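PDB 4U63: DNA photolyase from Agrobacterium tumefaciens, which probably repairs cyclobutane pyrimidine dimers in ultraviolet-damaged DNA using light, with FAD as cofactor and a methenyltetrahydrofolate as antenna chromophore. Local coordinates for residues F237-R249 against I285-I297. Sequence-based numbering, arbitrary orientation. Where two conformers were deposited one is given.
Sequences FIDGALKGYEEGR and IASNDISRFRKEI. With FAD (flavin-adenine dinucleotide), chain C; SO4 (sulfate ion), chain F; SO4 (sulfate ion), chain G; SO4 (sulfate ion), chain I.
Tyr245 drops as a knob into a hole between Asp289, Arg292, Phe293 and Glu296 on helix 287-309, beside the diphosphate of FAD in the photolyase FAD-binding domain. Its ring receives the edge of Phe293 on one face, the planes 89° apart in a T-shaped pair, while Arg249 CB lies over the rim of the opposite face. At the far end of the ring, Tyr245 OH donates a 2.6 Å hydrogen bond to FAD O1A. Phe237 completes the aromatic cluster: its CE2 sits over the centre of the Phe293 ring. Beside this cluster, Leu242 CG packs 3.9 Å from Ile285 CG2.

At the start of helix 245-248, the Asp289 carboxylate fastens the turn. Gly244 N, at the N-cap position, reaches Asp289 OD2 from above the carboxylate plane, and Glu246 N binds Asp289 OD1 at 2.9 Å. With CG anti to the backbone N (chi1 -178°), Glu246 stretches across to helix 287-309, where Arg292 grips it side-on within the guanidinium plane, NE and NH2 each 3.1 Å from Glu246 OE2. In the conformers given, Glu246 OE1 accepts from Asn288 ND2, and the Arg249 guanidinium stacks 23° from parallel on the Glu296 carboxylate, with a salt bridge from Arg249 NH2 to Glu296 OE1. Farther out, a water donates to Asp289 OD1 and accepts from Glu247 N, while Arg292 NH2 also holds a sulfate oxygen, O4.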
loop_
_atom_site.group_PDB
_atom_site.type_symbol
_atom_site.label_atom_id
_atom_site.label_comp_id
_atom_site.label_asym_id
_atom_site.label_seq_id
_atom_site.Cartn_x
_atom_site.Cartn_y
_atom_site.Cartn_z
ATOM N N PHE A 237 3.657 -14.819 9.903
ATOM C CA PHE A 237 4.518 -14.983 8.757
ATOM C C PHE A 237 5.880 -15.560 9.159
ATOM O O PHE A 237 6.373 -16.500 8.526
ATOM C CB PHE A 237 4.711 -13.658 8.017
ATOM C CG PHE A 237 5.537 -13.782 6.771
ATOM C CD1 PHE A 237 5.059 -14.505 5.682
ATOM C CD2 PHE A 237 6.799 -13.182 6.678
ATOM C CE1 PHE A 237 5.811 -14.624 4.528
ATOM C CE2 PHE A 237 7.560 -13.314 5.526
ATOM C CZ PHE A 237 7.066 -14.032 4.454
ATOM N N ILE A 238 6.477 -15.018 10.216
ATOM C CA ILE A 238 7.805 -15.487 10.660
ATOM C C ILE A 238 7.725 -16.956 11.053
ATOM O O ILE A 238 8.560 -17.768 10.638
ATOM C CB ILE A 238 8.368 -14.636 11.823
ATOM C CG1 ILE A 238 8.631 -13.185 11.366
ATOM C CG2 ILE A 238 9.653 -15.253 12.400
ATOM C CD1 ILE A 238 9.656 -13.007 10.262
ATOM N N ASP A 239 6.691 -17.287 11.826
ATOM C CA ASP A 239 6.455 -18.655 12.278
ATOM C C ASP A 239 5.790 -19.532 11.209
ATOM O O ASP A 239 5.562 -20.719 11.441
ATOM C CB ASP A 239 5.551 -18.678 13.541
ATOM C CG ASP A 239 6.328 -18.508 14.852
ATOM O OD1 ASP A 239 7.570 -18.446 14.851
ATOM O OD2 ASP A 239 5.668 -18.442 15.907
ATOM N N GLY A 240 5.467 -18.947 10.055
ATOM C CA GLY A 240 4.758 -19.645 9.010
ATOM C C GLY A 240 5.381 -19.508 7.643
ATOM O O GLY A 240 6.472 -20.038 7.391
ATOM N N ALA A 241 4.684 -18.763 6.779
ATOM C CA ALA A 241 4.965 -18.718 5.341
ATOM C C ALA A 241 6.324 -18.148 4.947
ATOM O O ALA A 241 6.710 -18.262 3.785
ATOM C CB ALA A 241 3.851 -17.969 4.613
ATOM N N LEU A 242 7.058 -17.540 5.875
ATOM C CA LEU A 242 8.450 -17.179 5.565
ATOM C C LEU A 242 9.174 -18.425 5.054
ATOM O O LEU A 242 9.968 -18.352 4.119
ATOM C CB LEU A 242 9.175 -16.603 6.769
ATOM C CG LEU A 242 10.669 -16.282 6.577
ATOM C CD1 LEU A 242 10.923 -15.367 5.384
ATOM C CD2 LEU A 242 11.210 -15.658 7.851
ATOM N N LYS A 243 8.887 -19.572 5.670
ATOM C CA LYS A 243 9.429 -20.826 5.187
ATOM C C LYS A 243 8.805 -21.181 3.834
ATOM O O LYS A 243 7.586 -21.423 3.733
ATOM C CB LYS A 243 9.196 -21.973 6.176
ATOM C CG LYS A 243 9.983 -23.215 5.786
ATOM C CD LYS A 243 9.787 -24.353 6.754
ATOM C CE LYS A 243 10.522 -25.615 6.309
ATOM N NZ LYS A 243 10.821 -26.531 7.438
ATOM N N GLY A 244 9.653 -21.228 2.812
ATOM C CA GLY A 244 9.230 -21.514 1.437
ATOM C C GLY A 244 8.734 -20.289 0.677
ATOM O O GLY A 244 8.213 -20.419 -0.437
ATOM N N TYR A 245 8.918 -19.106 1.267
ATOM C CA TYR A 245 8.469 -17.845 0.673
ATOM C C TYR A 245 9.005 -17.639 -0.750
ATOM O O TYR A 245 8.254 -17.276 -1.650
ATOM C CB TYR A 245 8.884 -16.660 1.562
ATOM C CG TYR A 245 8.581 -15.322 0.963
ATOM C CD1 TYR A 245 7.279 -14.856 0.902
ATOM C CD2 TYR A 245 9.597 -14.520 0.440
ATOM C CE1 TYR A 245 6.990 -13.619 0.341
ATOM C CE2 TYR A 245 9.318 -13.291 -0.116
ATOM C CZ TYR A 245 8.015 -12.848 -0.159
ATOM O OH TYR A 245 7.725 -11.646 -0.704
ATOM N N GLU A 246 10.297 -17.868 -0.948
ATOM C CA GLU A 246 10.910 -17.601 -2.251
ATOM C C GLU A 246 10.245 -18.400 -3.364
ATOM O O GLU A 246 9.929 -17.849 -4.424
ATOM C CB GLU A 246 12.415 -17.876 -2.249
ATOM C CG GLU A 246 13.043 -17.547 -3.601
ATOM C CD GLU A 246 14.542 -17.531 -3.574
ATOM O OE1 GLU A 246 15.122 -18.586 -3.271
ATOM O OE2 GLU A 246 15.135 -16.469 -3.887
ATOM N N GLU A 247 10.037 -19.691 -3.117
ATOM C CA GLU A 247 9.415 -20.581 -4.097
ATOM C C GLU A 247 7.898 -20.368 -4.206
ATOM O O GLU A 247 7.340 -20.506 -5.279
ATOM C CB GLU A 247 9.695 -22.051 -3.747
ATOM C CG GLU A 247 9.680 -22.994 -4.951
ATOM C CD GLU A 247 10.968 -22.939 -5.778
ATOM O OE1 GLU A 247 11.834 -22.066 -5.521
ATOM O OE2 GLU A 247 11.117 -23.776 -6.694
ATOM N N GLY A 248 7.244 -20.042 -3.096
ATOM C CA GLY A 248 5.785 -19.970 -3.062
ATOM C C GLY A 248 5.132 -18.679 -3.511
ATOM O O GLY A 248 3.972 -18.686 -3.921
ATOM N N ARG A 249 5.876 -17.576 -3.446
ATOM C CA ARG A 249 5.301 -16.252 -3.667
ATOM C C ARG A 249 4.808 -15.986 -5.090
ATOM O O ARG A 249 4.006 -15.086 -5.274
ATOM C CB ARG A 249 6.288 -15.152 -3.247
ATOM C CG ARG A 249 7.566 -15.078 -4.071
ATOM C CD ARG A 249 8.488 -14.002 -3.529
ATOM N NE ARG A 249 8.035 -12.679 -3.936
ATOM C CZ ARG A 249 8.245 -12.150 -5.147
ATOM N NH1 ARG A 249 8.916 -12.827 -6.093
ATOM N NH2 ARG A 249 7.785 -10.936 -5.417
ATOM N N ILE A 285 15.073 -21.400 9.364
ATOM C CA ILE A 285 14.716 -20.747 8.103
ATOM C C ILE A 285 15.937 -20.617 7.203
ATOM O O ILE A 285 17.016 -20.231 7.658
ATOM C CB ILE A 285 14.120 -19.340 8.345
ATOM C CG1 ILE A 285 12.889 -19.403 9.275
ATOM C CG2 ILE A 285 13.753 -18.653 7.029
ATOM C CD1 ILE A 285 11.692 -20.157 8.712
ATOM N N ALA A 286 15.737 -20.940 5.928
ATOM C CA ALA A 286 16.765 -20.838 4.916
ATOM C C ALA A 286 17.062 -19.381 4.570
ATOM O O ALA A 286 16.153 -18.553 4.450
ATOM C CB ALA A 286 16.337 -21.588 3.667
ATOM N N SER A 287 18.343 -19.082 4.393
ATOM C CA SER A 287 18.771 -17.732 4.075
ATOM C C SER A 287 18.140 -17.174 2.785
ATOM O O SER A 287 17.904 -15.978 2.701
ATOM C CB SER A 287 20.293 -17.666 3.980
ATOM O OG SER A 287 20.765 -18.488 2.934
ATOM N N ASN A 288 17.872 -18.032 1.795
ATOM C CA ASN A 288 17.273 -17.574 0.532
ATOM C C ASN A 288 15.863 -17.012 0.726
ATOM O O ASN A 288 15.478 -16.054 0.067
ATOM C CB ASN A 288 17.286 -18.683 -0.548
ATOM C CG ASN A 288 16.376 -19.864 -0.214
ATOM O OD1 ASN A 288 16.382 -20.356 0.904
ATOM N ND2 ASN A 288 15.598 -20.325 -1.192
ATOM N N ASP A 289 15.097 -17.606 1.637
ATOM C CA ASP A 289 13.745 -17.112 1.927
ATOM C C ASP A 289 13.785 -15.733 2.593
ATOM O O ASP A 289 13.014 -14.844 2.256
ATOM C CB ASP A 289 12.990 -18.111 2.817
ATOM C CG ASP A 289 12.529 -19.334 2.053
ATOM O OD1 ASP A 289 12.193 -19.209 0.855
ATOM O OD2 ASP A 289 12.481 -20.425 2.651
ATOM N N ILE A 290 14.696 -15.579 3.544
ATOM C CA ILE A 290 14.894 -14.316 4.239
ATOM C C ILE A 290 15.380 -13.233 3.274
ATOM O O ILE A 290 14.866 -12.109 3.293
ATOM C CB ILE A 290 15.873 -14.484 5.412
ATOM C CG1 ILE A 290 15.207 -15.349 6.510
ATOM C CG2 ILE A 290 16.307 -13.136 5.976
ATOM C CD1 ILE A 290 16.149 -15.873 7.554
ATOM N N SER A 291 16.357 -13.576 2.436
ATOM C CA SER A 291 16.897 -12.627 1.459
ATOM C C SER A 291 15.804 -12.146 0.511
ATOM O O SER A 291 15.671 -10.950 0.274
ATOM C CB SER A 291 18.034 -13.255 0.664
ATOM O OG SER A 291 18.581 -12.317 -0.245
ATOM N N ARG A 292 15.016 -13.079 -0.012
ATOM C CA ARG A 292 13.912 -12.729 -0.929
ATOM C C ARG A 292 12.857 -11.835 -0.274
ATOM O O ARG A 292 12.405 -10.853 -0.869
ATOM C CB ARG A 292 13.238 -13.982 -1.502
ATOM C CG ARG A 292 12.196 -13.689 -2.596
ATOM C CD ARG A 292 12.811 -12.913 -3.770
ATOM N NE ARG A 292 13.888 -13.689 -4.389
ATOM C CZ ARG A 292 14.618 -13.302 -5.442
ATOM N NH1 ARG A 292 14.414 -12.124 -6.026
ATOM N NH2 ARG A 292 15.566 -14.112 -5.913
ATOM N N PHE A 293 12.473 -12.164 0.948
ATOM C CA PHE A 293 11.511 -11.335 1.680
ATOM C C PHE A 293 12.073 -9.921 1.920
ATOM O O PHE A 293 11.377 -8.922 1.721
ATOM C CB PHE A 293 11.122 -12.008 3.000
ATOM C CG PHE A 293 10.112 -11.236 3.782
ATOM C CD1 PHE A 293 8.849 -10.999 3.251
ATOM C CD2 PHE A 293 10.422 -10.726 5.034
ATOM C CE1 PHE A 293 7.914 -10.279 3.955
ATOM C CE2 PHE A 293 9.485 -10.005 5.749
ATOM C CZ PHE A 293 8.227 -9.780 5.207
ATOM N N ARG A 294 13.329 -9.849 2.342
ATOM C CA ARG A 294 14.009 -8.550 2.512
ATOM C C ARG A 294 14.032 -7.748 1.212
ATOM O O ARG A 294 13.799 -6.536 1.228
ATOM C CB ARG A 294 15.419 -8.751 3.049
ATOM C CG ARG A 294 15.443 -9.101 4.518
ATOM C CD ARG A 294 16.820 -9.536 4.966
ATOM N NE ARG A 294 16.849 -9.840 6.392
ATOM C CZ ARG A 294 17.945 -10.142 7.088
ATOM N NH1 ARG A 294 19.143 -10.167 6.507
ATOM N NH2 ARG A 294 17.848 -10.406 8.386
ATOM N N LYS A 295 14.290 -8.411 0.086
ATOM C CA LYS A 295 14.244 -7.718 -1.217
ATOM C C LYS A 295 12.888 -7.059 -1.457
ATOM O O LYS A 295 12.832 -5.949 -1.957
ATOM C CB LYS A 295 14.577 -8.655 -2.374
ATOM C CG LYS A 295 16.066 -8.931 -2.507
ATOM C CD LYS A 295 16.374 -9.837 -3.691
ATOM C CE LYS A 295 17.869 -10.020 -3.851
ATOM N NZ LYS A 295 18.179 -11.035 -4.885
ATOM N N GLU A 296 11.801 -7.738 -1.081
ATOM C CA GLU A 296 10.463 -7.184 -1.288
ATOM C C GLU A 296 10.217 -5.947 -0.422
ATOM O O GLU A 296 9.638 -4.961 -0.891
ATOM C CB GLU A 296 9.387 -8.248 -1.075
ATOM C CG GLU A 296 9.503 -9.433 -2.029
ATOM C CD GLU A 296 9.664 -9.034 -3.479
ATOM O OE1 GLU A 296 8.885 -8.172 -3.959
ATOM O OE2 GLU A 296 10.560 -9.585 -4.135
ATOM N N ILE A 297 10.681 -5.989 0.819
ATOM C CA ILE A 297 10.670 -4.810 1.694
ATOM C C ILE A 297 11.436 -3.649 1.021
ATOM O O ILE A 297 11.007 -2.495 1.058
ATOM C CB ILE A 297 11.280 -5.127 3.082
ATOM C CG1 ILE A 297 10.433 -6.180 3.833
ATOM C CG2 ILE A 297 11.432 -3.871 3.938
ATOM C CD1 ILE A 297 9.018 -5.732 4.132
HETATM P PA FAD C . 4.995 -9.749 0.486
HETATM O O1A FAD C . 5.375 -10.634 -0.656
HETATM O O2A FAD C . 4.785 -10.360 1.831
HETATM O O5B FAD C . 6.086 -8.571 0.526
HETATM C C5B FAD C . 6.398 -7.861 1.730
HETATM C C4B FAD C . 6.261 -6.357 1.551
HETATM O O4B FAD C . 7.142 -5.872 0.539
HETATM C C3B FAD C . 4.880 -5.923 1.117
HETATM O O3B FAD C . 3.955 -5.883 2.216
HETATM C C2B FAD C . 5.161 -4.572 0.496
HETATM O O2B FAD C . 5.259 -3.546 1.487
HETATM C C1B FAD C . 6.514 -4.773 -0.140
HETATM N N9A FAD C . 6.458 -5.120 -1.578
HETATM C C8A FAD C . 6.419 -6.362 -2.092
HETATM N N7A FAD C . 6.408 -6.332 -3.440
HETATM C C5A FAD C . 6.463 -5.036 -3.815
HETATM C C6A FAD C . 6.474 -4.321 -5.094
HETATM N N6A FAD C . 6.437 -5.006 -6.254
HETATM N N1A FAD C . 6.519 -2.970 -5.047
HETATM C C2A FAD C . 6.545 -2.290 -3.877
HETATM N N3A FAD C . 6.539 -2.896 -2.671
HETATM C C4A FAD C . 6.495 -4.241 -2.587
HETATM N N1 FAD C . 2.106 -2.458 -3.075
HETATM C C2 FAD C . 1.653 -1.625 -2.112
HETATM O O2 FAD C . 2.135 -1.761 -0.964
HETATM N N3 FAD C . 0.720 -0.674 -2.365
HETATM C C4 FAD C . 0.186 -0.499 -3.601
HETATM O O4 FAD C . -0.669 0.395 -3.835
HETATM C C4X FAD C . 0.629 -1.383 -4.698
HETATM N N5 FAD C . 0.134 -1.305 -5.968
HETATM C C5X FAD C . 0.597 -2.130 -6.953
HETATM C C6 FAD C . 0.117 -2.034 -8.253
HETATM C C7 FAD C . 0.574 -2.883 -9.265
HETATM C C7M FAD C . 0.038 -2.763 -10.674
HETATM C C8 FAD C . 1.587 -3.916 -8.955
HETATM C C8M FAD C . 2.123 -4.858 -10.011
HETATM C C9 FAD C . 2.063 -4.018 -7.675
HETATM C C9A FAD C . 1.625 -3.176 -6.649
HETATM N N10 FAD C . 2.122 -3.295 -5.318
HETATM C C10 FAD C . 1.644 -2.406 -4.340
HETATM C "C1'" FAD C . 3.178 -4.249 -4.956
HETATM C "C2'" FAD C . 2.814 -5.630 -4.456
HETATM O "O2'" FAD C . 1.942 -6.261 -5.400
HETATM C "C3'" FAD C . 2.201 -5.596 -3.070
HETATM O "O3'" FAD C . 3.050 -4.908 -2.156
HETATM C "C4'" FAD C . 1.979 -7.030 -2.591
HETATM O "O4'" FAD C . 0.960 -7.634 -3.384
HETATM C "C5'" FAD C . 1.568 -7.018 -1.133
HETATM O "O5'" FAD C . 1.339 -8.342 -0.630
HETATM P P FAD C . 2.208 -8.853 0.621
HETATM O O1P FAD C . 1.724 -10.210 0.994
HETATM O O2P FAD C . 2.191 -7.829 1.721
HETATM O O3P FAD C . 3.684 -8.929 -0.010
HETATM S S SO4 F . 17.204 -12.291 -8.542
HETATM O O1 SO4 F . 16.093 -11.938 -9.451
HETATM O O2 SO4 F . 17.120 -11.473 -7.315
HETATM O O3 SO4 F . 18.493 -12.042 -9.212
HETATM O O4 SO4 F . 17.112 -13.721 -8.194
HETATM S S SO4 G . 21.640 -9.808 -5.658
HETATM O O1 SO4 G . 22.385 -8.627 -5.168
HETATM O O2 SO4 G . 21.305 -10.699 -4.519
HETATM O O3 SO4 G . 20.396 -9.363 -6.319
HETATM O O4 SO4 G . 22.488 -10.533 -6.633
HETATM S S SO4 I . 20.978 -12.024 10.434
HETATM O O1 SO4 I . 20.449 -13.019 11.390
HETATM O O2 SO4 I . 21.519 -10.871 11.177
HETATM O O3 SO4 I . 19.904 -11.559 9.537
HETATM O O4 SO4 I . 22.060 -12.626 9.631
HETATM O O HOH W 1 17.007 -15.533 -2.252
HETATM O O HOH W 2 11.652 -21.062 -1.015
#